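Local coordinates for protein CCMAN5 (Cellulosimicrobium cellulans, PDB 2XSG) that hydrolyses alpha-mannosidic bonds as a calcium-containing glycoside hydrolase of family 92, and probably removes the mannose that caps phosphorylated mannose on yeast-made glycans, exposing mannose 6-phosphate, at residues Gly132-Glu137 and His147-Pro152; Gln308-Thr313 and Tyr648-Arg653; Asp349-Trp354 and Gln376-Leu381; Asn733-Tyr738 and Ala763-Met768. All blocks are in the same frame, centred on the assembly; numbering follows the deposited sequence.

Contact 1 (Gly132-Glu137 and His147-Pro152); sequences GTIEAE and HRYAFP
Glu137 and Arg148, neighbours across a β hairpin, are joined by a two-pronged salt bridge. Arg148 NH2 donates to Glu137 OE1 at 2.8 Å, and Arg148 NE to Glu137 OE2 at 2.9 Å. A bend in the arginine at chi3 (56°) presents this NE side of the guanidinium to the acid. The two planes are turned 37° apart: the nitrogens come from above the carboxylate, while its oxygens stay close to the guanidinium plane. NH2 also pairs with Asp276 of helix 275-290.

Between the strands the backbones follow regular antiparallel register. Glu135-Ala150 and Glu137-Arg148 are hydrogen-bonded pairs, with the non-hydrogen-bonded pair Ala136-Tyr149 between them. On the other face of the hairpin, Ala136 CB lies 3.5 Å from Tyr149 CE2. Tyr149 OH shares a 2.7 Å hydrogen bond with His147 ND1, which helps to hold the ring in place; His147 NE2 is bonded to His64. Ile134 CG2 sits over the face of Phe151, 4.2 Å from its centroid, and Pro83 of strand 80-84 touches Ile134, Tyr149 and Phe151.

The hairpin is therefore two-faced, with an ion pair toward helix 275-290 and an aromatic, aliphatic layer toward strand 80-84, as in a β-sandwich domain.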
# COMPACT_ATOMS: atom_id res chain seq x y z
N GLY A 132 -27.23 18.18 -21.81
CA GLY A 132 -26.39 17.18 -22.43
C GLY A 132 -25.31 16.58 -21.54
O GLY A 132 -25.17 16.94 -20.37
N THR A 133 -24.54 15.66 -22.11
CA THR A 133 -23.60 14.86 -21.35
C THR A 133 -22.21 14.89 -21.95
O THR A 133 -22.05 14.78 -23.17
CB THR A 133 -24.16 13.41 -21.20
OG1 THR A 133 -25.34 13.47 -20.40
CG2 THR A 133 -23.17 12.47 -20.54
N ILE A 134 -21.20 15.10 -21.11
CA ILE A 134 -19.82 14.91 -21.52
C ILE A 134 -19.44 13.48 -21.13
O ILE A 134 -19.30 13.17 -19.94
CB ILE A 134 -18.85 15.92 -20.87
CG1 ILE A 134 -19.25 17.38 -21.18
CG2 ILE A 134 -17.42 15.64 -21.33
CD1 ILE A 134 -18.53 18.41 -20.29
N GLU A 135 -19.31 12.61 -22.13
CA GLU A 135 -18.95 11.22 -21.89
C GLU A 135 -17.44 11.18 -21.77
O GLU A 135 -16.74 11.56 -22.69
CB GLU A 135 -19.44 10.30 -23.02
CG GLU A 135 -20.98 10.24 -23.21
CD GLU A 135 -21.71 9.38 -22.17
OE1 GLU A 135 -21.08 8.86 -21.21
OE2 GLU A 135 -22.94 9.23 -22.31
N ALA A 136 -16.95 10.76 -20.61
CA ALA A 136 -15.52 10.74 -20.35
C ALA A 136 -15.04 9.30 -20.21
O ALA A 136 -15.60 8.52 -19.45
CB ALA A 136 -15.21 11.52 -19.11
N GLU A 137 -14.00 8.97 -20.96
CA GLU A 137 -13.32 7.70 -20.81
C GLU A 137 -11.82 7.96 -20.61
O GLU A 137 -11.21 8.72 -21.37
CB GLU A 137 -13.50 6.86 -22.07
CG GLU A 137 -14.90 6.34 -22.34
CD GLU A 137 -15.03 5.84 -23.76
OE1 GLU A 137 -14.98 4.63 -23.97
OE2 GLU A 137 -15.13 6.67 -24.68
N HIS A 147 -7.10 9.92 -22.52
CA HIS A 147 -8.45 10.45 -22.38
C HIS A 147 -9.18 10.41 -23.73
O HIS A 147 -8.60 10.76 -24.78
CB HIS A 147 -8.41 11.92 -21.96
CG HIS A 147 -7.66 12.17 -20.68
ND1 HIS A 147 -8.24 12.80 -19.60
CD2 HIS A 147 -6.38 11.92 -20.33
CE1 HIS A 147 -7.36 12.90 -18.62
NE2 HIS A 147 -6.22 12.37 -19.04
N ARG A 148 -10.45 10.01 -23.68
CA ARG A 148 -11.40 10.20 -24.80
C ARG A 148 -12.71 10.82 -24.30
O ARG A 148 -13.39 10.23 -23.44
CB ARG A 148 -11.68 8.88 -25.52
CG ARG A 148 -12.56 9.04 -26.76
CD ARG A 148 -12.64 7.75 -27.54
NE ARG A 148 -13.12 6.63 -26.73
CZ ARG A 148 -12.93 5.36 -27.05
NH1 ARG A 148 -12.25 5.06 -28.17
NH2 ARG A 148 -13.40 4.39 -26.27
N TYR A 149 -13.06 11.99 -24.84
CA TYR A 149 -14.25 12.74 -24.44
C TYR A 149 -15.23 12.92 -25.59
O TYR A 149 -14.82 13.20 -26.73
CB TYR A 149 -13.87 14.14 -23.92
CG TYR A 149 -13.03 14.11 -22.68
CD1 TYR A 149 -11.66 14.30 -22.75
CD2 TYR A 149 -13.61 13.87 -21.43
CE1 TYR A 149 -10.87 14.27 -21.60
CE2 TYR A 149 -12.83 13.83 -20.28
CZ TYR A 149 -11.46 14.02 -20.38
OH TYR A 149 -10.68 13.98 -19.25
N ALA A 150 -16.51 12.75 -25.31
CA ALA A 150 -17.57 13.10 -26.27
C ALA A 150 -18.43 14.23 -25.73
O ALA A 150 -19.13 14.04 -24.75
CB ALA A 150 -18.45 11.87 -26.60
N PHE A 151 -18.39 15.39 -26.37
CA PHE A 151 -19.16 16.57 -25.93
C PHE A 151 -20.48 16.68 -26.69
O PHE A 151 -20.57 16.19 -27.81
CB PHE A 151 -18.35 17.85 -26.19
CG PHE A 151 -17.20 18.04 -25.24
CD1 PHE A 151 -16.04 17.29 -25.37
CD2 PHE A 151 -17.27 19.01 -24.24
CE1 PHE A 151 -14.96 17.49 -24.50
CE2 PHE A 151 -16.20 19.22 -23.37
CZ PHE A 151 -15.04 18.45 -23.49
N PRO A 152 -21.50 17.33 -26.10
CA PRO A 152 -22.76 17.41 -26.88
C PRO A 152 -22.57 18.15 -28.21
O PRO A 152 -21.77 19.09 -28.29
CB PRO A 152 -23.71 18.18 -25.95
CG PRO A 152 -23.15 17.94 -24.55
CD PRO A 152 -21.65 17.89 -24.74
O HOH W 1 -15.91 9.28 -24.71

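Contact 2 (Gln308-Thr313 and Tyr648-Arg653); sequences QRLFYT and YRLDPR
Leu650 reaches from the loop after strand 638-646 onto helix 306-318, both in the family 92 catalytic region though more than 330 residues apart, and its two methyls divide the work. CD1 of Leu650 meets CD2 of Leu310 at 3.8 Å, the two leucines lying alongside and heading opposite ways. CD2 of Leu650 rests on the aliphatic start of Arg309, 3.9 Å from its CB. CG of Leu650 is anti to the backbone N (chi1 -164°), which brings CD1 within 4.0 Å of Thr313 OG1.

Between the two segments the contact is apolar; the polar groups are used within each segment or by the chain near residues 14-20. Thr313 OG1 donates to Arg309 O at 2.7 Å from above the carbonyl plane, while Thr313 N reaches the same oxygen from the opposite face; OG1 is also bonded to the backbone N of Asp14. In the loop, Leu650 centres an inverse gamma turn, and in the Asx turn that follows Asp651 OD2 accepts from Arg653 N at 2.8 Å.

Val17 touches Leu650, and Phe670 packs on Leu310. Phe311 and Tyr312 of helix 306-318 pack on strand 293-296, and Phe311 also on helix 665-675.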
# COMPACT_ATOMS: atom_id res chain seq x y z
N GLN A 308 -14.27 -14.63 -3.86
CA GLN A 308 -13.35 -14.69 -5.00
C GLN A 308 -13.12 -13.28 -5.60
O GLN A 308 -11.99 -12.93 -5.97
CB GLN A 308 -13.84 -15.72 -6.04
CG GLN A 308 -13.29 -15.60 -7.45
CD GLN A 308 -13.12 -16.96 -8.16
OE1 GLN A 308 -13.73 -17.97 -7.79
NE2 GLN A 308 -12.27 -16.98 -9.18
N ARG A 309 -14.19 -12.48 -5.68
CA ARG A 309 -14.06 -11.10 -6.15
C ARG A 309 -13.20 -10.27 -5.19
O ARG A 309 -12.37 -9.45 -5.61
CB ARG A 309 -15.44 -10.47 -6.32
CG ARG A 309 -16.15 -10.86 -7.59
CD ARG A 309 -17.65 -10.76 -7.42
NE ARG A 309 -18.33 -10.57 -8.69
CZ ARG A 309 -18.66 -11.54 -9.53
NH1 ARG A 309 -18.37 -12.82 -9.26
NH2 ARG A 309 -19.29 -11.24 -10.66
N LEU A 310 -13.42 -10.48 -3.89
CA LEU A 310 -12.64 -9.82 -2.86
C LEU A 310 -11.18 -10.19 -3.00
O LEU A 310 -10.33 -9.30 -2.99
CB LEU A 310 -13.11 -10.21 -1.47
CG LEU A 310 -14.03 -9.28 -0.73
CD1 LEU A 310 -14.37 -9.94 0.62
CD2 LEU A 310 -13.43 -7.87 -0.54
N PHE A 311 -10.88 -11.48 -3.16
CA PHE A 311 -9.50 -11.88 -3.41
C PHE A 311 -8.86 -11.11 -4.58
O PHE A 311 -7.78 -10.52 -4.42
CB PHE A 311 -9.37 -13.38 -3.63
CG PHE A 311 -7.98 -13.83 -3.88
CD1 PHE A 311 -7.10 -14.03 -2.82
CD2 PHE A 311 -7.52 -14.00 -5.18
CE1 PHE A 311 -5.80 -14.41 -3.06
CE2 PHE A 311 -6.21 -14.36 -5.42
CZ PHE A 311 -5.35 -14.58 -4.36
N TYR A 312 -9.50 -11.15 -5.75
CA TYR A 312 -8.90 -10.55 -6.95
C TYR A 312 -8.81 -9.01 -6.89
O TYR A 312 -7.88 -8.42 -7.44
CB TYR A 312 -9.53 -11.07 -8.26
CG TYR A 312 -9.03 -12.47 -8.58
CD1 TYR A 312 -7.70 -12.69 -9.01
CD2 TYR A 312 -9.85 -13.58 -8.41
CE1 TYR A 312 -7.23 -13.96 -9.26
CE2 TYR A 312 -9.39 -14.86 -8.66
CZ TYR A 312 -8.07 -15.05 -9.07
OH TYR A 312 -7.62 -16.32 -9.32
N THR A 313 -9.77 -8.40 -6.20
CA THR A 313 -9.75 -6.96 -5.95
C THR A 313 -8.51 -6.61 -5.11
O THR A 313 -7.80 -5.65 -5.41
CB THR A 313 -11.04 -6.50 -5.24
OG1 THR A 313 -12.18 -6.76 -6.08
CG2 THR A 313 -10.97 -5.00 -4.89
N TYR A 648 -13.30 -6.54 6.30
CA TYR A 648 -13.18 -6.40 4.86
C TYR A 648 -14.54 -6.61 4.21
O TYR A 648 -15.16 -7.66 4.45
CB TYR A 648 -12.23 -7.46 4.32
CG TYR A 648 -10.78 -7.24 4.64
CD1 TYR A 648 -10.25 -7.65 5.86
CD2 TYR A 648 -9.92 -6.67 3.71
CE1 TYR A 648 -8.89 -7.45 6.17
CE2 TYR A 648 -8.55 -6.49 3.99
CZ TYR A 648 -8.05 -6.88 5.22
OH TYR A 648 -6.72 -6.70 5.50
N ARG A 649 -15.00 -5.64 3.41
CA ARG A 649 -16.29 -5.74 2.67
C ARG A 649 -16.07 -5.56 1.17
O ARG A 649 -15.21 -4.77 0.78
CB ARG A 649 -17.31 -4.68 3.12
CG ARG A 649 -17.49 -4.50 4.62
CD ARG A 649 -18.90 -4.07 5.02
NE ARG A 649 -19.33 -4.98 6.08
CZ ARG A 649 -20.25 -4.72 7.02
NH1 ARG A 649 -20.86 -3.54 7.06
NH2 ARG A 649 -20.53 -5.65 7.94
N LEU A 650 -16.86 -6.25 0.34
CA LEU A 650 -16.89 -5.93 -1.07
C LEU A 650 -17.90 -4.79 -1.25
O LEU A 650 -19.04 -5.00 -1.69
CB LEU A 650 -17.24 -7.14 -1.96
CG LEU A 650 -16.91 -6.95 -3.45
CD1 LEU A 650 -15.40 -7.06 -3.72
CD2 LEU A 650 -17.67 -7.95 -4.31
N ASP A 651 -17.46 -3.59 -0.88
CA ASP A 651 -18.27 -2.40 -0.84
C ASP A 651 -17.34 -1.21 -1.00
O ASP A 651 -16.15 -1.30 -0.66
CB ASP A 651 -18.94 -2.28 0.54
CG ASP A 651 -20.07 -1.28 0.54
OD1 ASP A 651 -21.12 -1.59 -0.04
OD2 ASP A 651 -19.89 -0.17 1.09
N PRO A 652 -17.87 -0.08 -1.50
CA PRO A 652 -17.09 1.16 -1.44
C PRO A 652 -16.59 1.46 -0.01
O PRO A 652 -15.46 1.96 0.17
CB PRO A 652 -18.09 2.22 -1.93
CG PRO A 652 -18.94 1.48 -2.91
CD PRO A 652 -19.07 0.06 -2.36
N ARG A 653 -17.40 1.14 1.00
CA ARG A 653 -16.92 1.18 2.37
C ARG A 653 -16.17 -0.15 2.58
O ARG A 653 -16.72 -1.10 3.15
CB ARG A 653 -18.09 1.33 3.36
CG ARG A 653 -18.93 2.59 3.18
CD ARG A 653 -19.97 2.71 4.34
NE ARG A 653 -20.57 4.04 4.37
CZ ARG A 653 -21.13 4.60 5.45
NH1 ARG A 653 -21.15 3.94 6.61
NH2 ARG A 653 -21.66 5.81 5.38

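Contact 3 (Asp349-Trp354 and Gln376-Leu381); sequences DSWATW and QSLVYL
Trp351 lies across helix 368-387 with its indole resting on Leu378 and Leu381, one helical turn apart. Its CG is anti to its own carbonyl carbon (chi1 -55°), which directs the ring toward the helix. Leu378 CD1 stands over the face of the six-membered ring, 4.0 Å from the centroid and only 4° off the normal, a well-centred CH-pi contact. Leu378 holds CG anti to the backbone N (chi1 -177°), and this carries CD1 out over the ring. The same leucine brings CB to 3.7 Å from Trp351 CH2, at the far end of the indole. Leu381, with the same first torsion, serves the pyrrole end instead: its CD2 is 3.5 Å from Trp351 NE1, the leucine and the indole passing in antiparallel fashion.

The contact belongs to the helical catalytic domain, which in this family is an (α/α)6 barrel. Here the link between strand 348-349 and helix 353-366 is pressed onto a neighbouring helix, and Ala352 takes the N-cap position. The Trp351 side chain is about 10 Å from a bound bis-tris propane molecule.

Asp349 anchors the start of this link. Its OD1 accepts a hydrogen bond from the backbone N of Ser350 at 2.7 Å, from well above the carboxylate plane, and its OD2 is bonded to Ser400 OG. Across from it, Ser377 turns its hydroxyl to Asp373 O and the backbone N of Tyr348.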
# COMPACT_ATOMS: atom_id res chain seq x y z
N ASP A 349 10.08 3.09 -6.88
CA ASP A 349 10.15 4.14 -5.88
C ASP A 349 8.74 4.44 -5.37
O ASP A 349 7.75 4.12 -6.06
CB ASP A 349 10.79 5.39 -6.48
CG ASP A 349 11.25 6.40 -5.43
OD1 ASP A 349 11.17 6.13 -4.21
OD2 ASP A 349 11.67 7.50 -5.84
N SER A 350 8.68 5.05 -4.19
CA SER A 350 7.45 5.43 -3.45
C SER A 350 7.24 4.48 -2.30
O SER A 350 6.70 3.40 -2.47
CB SER A 350 6.20 5.48 -4.31
OG SER A 350 5.14 6.06 -3.56
N TRP A 351 7.67 4.89 -1.12
CA TRP A 351 7.78 3.97 0.01
C TRP A 351 6.98 4.48 1.19
O TRP A 351 6.86 5.68 1.39
CB TRP A 351 9.25 3.86 0.39
CG TRP A 351 10.16 3.45 -0.75
CD1 TRP A 351 10.88 4.27 -1.56
CD2 TRP A 351 10.43 2.11 -1.19
NE1 TRP A 351 11.59 3.53 -2.49
CE2 TRP A 351 11.33 2.20 -2.28
CE3 TRP A 351 10.01 0.85 -0.76
CZ2 TRP A 351 11.82 1.08 -2.94
CZ3 TRP A 351 10.48 -0.28 -1.43
CH2 TRP A 351 11.38 -0.16 -2.52
N ALA A 352 6.38 3.56 1.95
CA ALA A 352 5.68 3.89 3.18
C ALA A 352 5.99 2.75 4.14
O ALA A 352 5.10 2.13 4.73
CB ALA A 352 4.19 3.99 2.95
N THR A 353 7.28 2.48 4.29
CA THR A 353 7.73 1.22 4.84
C THR A 353 7.46 1.03 6.35
O THR A 353 7.36 -0.11 6.81
CB THR A 353 9.20 0.99 4.43
OG1 THR A 353 9.29 1.24 3.02
CG2 THR A 353 9.66 -0.44 4.73
N TRP A 354 7.29 2.12 7.09
CA TRP A 354 6.86 2.06 8.50
C TRP A 354 5.51 1.32 8.63
O TRP A 354 5.32 0.51 9.54
CB TRP A 354 6.74 3.47 9.07
CG TRP A 354 6.56 3.59 10.57
CD1 TRP A 354 7.55 3.71 11.51
CD2 TRP A 354 5.32 3.64 11.29
NE1 TRP A 354 7.00 3.80 12.77
CE2 TRP A 354 5.63 3.78 12.66
CE3 TRP A 354 3.97 3.58 10.91
CZ2 TRP A 354 4.65 3.85 13.66
CZ3 TRP A 354 2.98 3.65 11.91
CH2 TRP A 354 3.33 3.78 13.27
N GLN A 376 16.15 -4.42 -4.81
CA GLN A 376 17.30 -3.82 -5.48
C GLN A 376 17.13 -2.31 -5.55
O GLN A 376 18.10 -1.56 -5.36
CB GLN A 376 17.50 -4.40 -6.89
CG GLN A 376 18.73 -3.81 -7.66
CD GLN A 376 20.09 -4.12 -7.02
OE1 GLN A 376 20.79 -5.04 -7.44
NE2 GLN A 376 20.48 -3.31 -6.02
N SER A 377 15.90 -1.87 -5.82
CA SER A 377 15.60 -0.44 -5.92
C SER A 377 15.79 0.23 -4.57
O SER A 377 16.35 1.34 -4.48
CB SER A 377 14.17 -0.24 -6.43
OG SER A 377 14.02 -0.84 -7.71
N LEU A 378 15.32 -0.44 -3.52
CA LEU A 378 15.44 0.07 -2.16
C LEU A 378 16.92 0.23 -1.78
O LEU A 378 17.31 1.23 -1.17
CB LEU A 378 14.74 -0.87 -1.16
CG LEU A 378 14.67 -0.50 0.32
CD1 LEU A 378 14.15 0.93 0.53
CD2 LEU A 378 13.77 -1.53 1.03
N VAL A 379 17.72 -0.75 -2.20
CA VAL A 379 19.19 -0.70 -2.05
C VAL A 379 19.81 0.51 -2.78
O VAL A 379 20.61 1.23 -2.19
CB VAL A 379 19.87 -2.03 -2.45
CG1 VAL A 379 21.37 -1.88 -2.52
CG2 VAL A 379 19.50 -3.13 -1.44
N TYR A 380 19.41 0.75 -4.03
CA TYR A 380 19.91 1.91 -4.79
C TYR A 380 19.54 3.23 -4.17
O TYR A 380 20.33 4.18 -4.21
CB TYR A 380 19.38 1.90 -6.22
CG TYR A 380 20.26 1.25 -7.22
CD1 TYR A 380 20.88 0.04 -6.94
CD2 TYR A 380 20.49 1.83 -8.48
CE1 TYR A 380 21.70 -0.58 -7.86
CE2 TYR A 380 21.31 1.21 -9.42
CZ TYR A 380 21.91 0.00 -9.09
OH TYR A 380 22.71 -0.65 -9.97
N LEU A 381 18.34 3.28 -3.59
CA LEU A 381 17.83 4.50 -2.96
C LEU A 381 18.69 4.93 -1.78
O LEU A 381 19.03 6.11 -1.65
CB LEU A 381 16.36 4.34 -2.55
CG LEU A 381 15.75 5.59 -1.91
CD1 LEU A 381 15.67 6.71 -2.93
CD2 LEU A 381 14.38 5.32 -1.31

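Contact 4 (Asn733-Tyr738 and Ala763-Met768); sequences NTWVDY and APAFSM
Strand 735-737, an outermost strand of a small three-stranded antiparallel sheet, receives the irregular C-terminal tail through Trp735, whose indole meets Ala763, Pro764 and Ala765. This is a surface contact made by two hydrogen bonds and by packing against the indole.

Trp735 NE1 donates to Ala763 O at 2.8 Å with an N-H...O angle of 158°. The acceptor lies exactly in the indole plane, but NE1 itself sits well above the plane of the alanine carbonyl. Trp735 holds its CG between the backbone N and the carbonyl carbon (chi1 61°), the crowded position, and from there the NE1 edge confronts the tail. Ala765 packs over one face of the ring, with its CA 4.1 Å from the five-membered centroid, while its CB comes to 3.8 Å from Trp735 CD1. The opposite face is covered toward its rim by the amide nitrogen of Asn733, two residues back in the same segment.

Beyond the indole, strand 686-689 pairs with strand 735-737, and its Gln686 and Gln688 touch both Trp735 and Ala765. Thr762, just before the tail segment, binds the backbone N of Thr734 through OG1.

Asn733 makes the second bond across the contact: its OD1 accepts from Ala763 N at 3.0 Å, nearly straight at 170° but from above the amide plane.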
# COMPACT_ATOMS: atom_id res chain seq x y z
N ASN A 733 4.06 -29.31 10.58
CA ASN A 733 4.56 -28.00 11.00
C ASN A 733 3.55 -26.92 10.64
O ASN A 733 2.83 -27.06 9.66
CB ASN A 733 5.93 -27.68 10.37
CG ASN A 733 7.04 -28.60 10.86
OD1 ASN A 733 6.90 -29.32 11.84
ND2 ASN A 733 8.15 -28.57 10.16
N THR A 734 3.51 -25.86 11.44
CA THR A 734 2.57 -24.76 11.25
C THR A 734 3.25 -23.54 10.59
O THR A 734 2.74 -22.42 10.63
CB THR A 734 1.87 -24.39 12.58
OG1 THR A 734 2.84 -24.31 13.63
CG2 THR A 734 0.81 -25.47 12.95
N TRP A 735 4.41 -23.80 9.98
CA TRP A 735 5.16 -22.83 9.19
C TRP A 735 5.80 -23.54 8.00
O TRP A 735 6.10 -24.74 8.07
CB TRP A 735 6.25 -22.16 10.04
CG TRP A 735 7.28 -23.13 10.59
CD1 TRP A 735 7.23 -23.79 11.79
CD2 TRP A 735 8.51 -23.55 9.95
NE1 TRP A 735 8.35 -24.59 11.94
CE2 TRP A 735 9.14 -24.47 10.83
CE3 TRP A 735 9.12 -23.25 8.72
CZ2 TRP A 735 10.37 -25.08 10.52
CZ3 TRP A 735 10.35 -23.85 8.42
CH2 TRP A 735 10.95 -24.76 9.31
N VAL A 736 5.99 -22.81 6.91
CA VAL A 736 6.72 -23.35 5.77
C VAL A 736 7.80 -22.36 5.32
O VAL A 736 7.66 -21.14 5.50
CB VAL A 736 5.80 -23.70 4.56
CG1 VAL A 736 4.48 -24.32 5.00
CG2 VAL A 736 5.53 -22.48 3.73
N ASP A 737 8.87 -22.89 4.73
CA ASP A 737 9.94 -22.04 4.22
C ASP A 737 9.59 -21.48 2.85
O ASP A 737 8.92 -22.15 2.05
CB ASP A 737 11.26 -22.78 4.14
CG ASP A 737 12.45 -21.84 4.20
OD1 ASP A 737 13.08 -21.62 3.13
OD2 ASP A 737 12.69 -21.28 5.30
N TYR A 738 10.06 -20.26 2.60
CA TYR A 738 9.92 -19.62 1.29
C TYR A 738 10.40 -20.52 0.15
O TYR A 738 9.74 -20.61 -0.91
CB TYR A 738 10.70 -18.31 1.29
CG TYR A 738 10.68 -17.56 -0.03
CD1 TYR A 738 9.58 -16.81 -0.41
CD2 TYR A 738 11.80 -17.58 -0.89
CE1 TYR A 738 9.57 -16.11 -1.62
CE2 TYR A 738 11.80 -16.90 -2.10
CZ TYR A 738 10.68 -16.15 -2.45
OH TYR A 738 10.67 -15.47 -3.64
N ALA A 763 7.77 -28.56 14.57
CA ALA A 763 9.17 -28.17 14.75
C ALA A 763 9.14 -26.67 15.02
O ALA A 763 8.30 -25.97 14.43
CB ALA A 763 9.98 -28.48 13.46
N PRO A 764 10.00 -26.16 15.94
CA PRO A 764 9.98 -24.72 16.28
C PRO A 764 10.20 -23.82 15.08
O PRO A 764 10.94 -24.19 14.16
CB PRO A 764 11.15 -24.54 17.25
CG PRO A 764 11.74 -25.92 17.49
CD PRO A 764 10.83 -26.95 16.87
N ALA A 765 9.55 -22.66 15.09
CA ALA A 765 9.71 -21.67 14.03
C ALA A 765 10.93 -20.80 14.34
O ALA A 765 11.54 -20.93 15.40
CB ALA A 765 8.45 -20.81 13.90
N PHE A 766 11.29 -19.93 13.41
CA PHE A 766 12.45 -19.07 13.60
C PHE A 766 12.31 -18.10 14.78
O PHE A 766 11.30 -17.41 14.92
CB PHE A 766 12.80 -18.29 12.33
CG PHE A 766 13.88 -17.28 12.52
CD1 PHE A 766 15.22 -17.67 12.51
CD2 PHE A 766 13.57 -15.95 12.75
CE1 PHE A 766 16.24 -16.73 12.70
CE2 PHE A 766 14.58 -14.99 12.96
CZ PHE A 766 15.93 -15.39 12.93
N SER A 767 13.36 -18.05 15.59
CA SER A 767 13.59 -17.02 16.59
C SER A 767 15.08 -16.79 16.60
O SER A 767 15.86 -17.75 16.62
CB SER A 767 13.13 -17.49 17.97
OG SER A 767 11.75 -17.30 18.13
N MET A 768 15.48 -15.51 16.56
CA MET A 768 16.89 -15.12 16.56
C MET A 768 17.71 -15.80 17.66
O MET A 768 18.79 -16.31 17.40
CB MET A 768 17.01 -13.59 16.68
CG MET A 768 18.43 -13.06 16.73
SD MET A 768 18.49 -11.28 17.05
CE MET A 768 18.07 -11.21 18.79

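In the fold
Contact 1 stands apart in the N-terminal β domain, about 56 Å centre to centre from contact 4, and the two lie on opposite sides of the chain's centre. Contacts 2 and 3 lie nearer that centre, in the catalytic region, with their centres about 28 Å apart. Along the chain contact 3 is nested inside the long loop that contact 2 closes, whereas contact 4 follows both. None touches another; the closest approach is between contacts 3 and 4, about 12 Å between nearest atoms. In contact 3 the Trp351 side chain is about 10 Å from a bound bis-tris propane. Asn588, Glu589 and Asp662, outside all four contacts, bind the calcium ion.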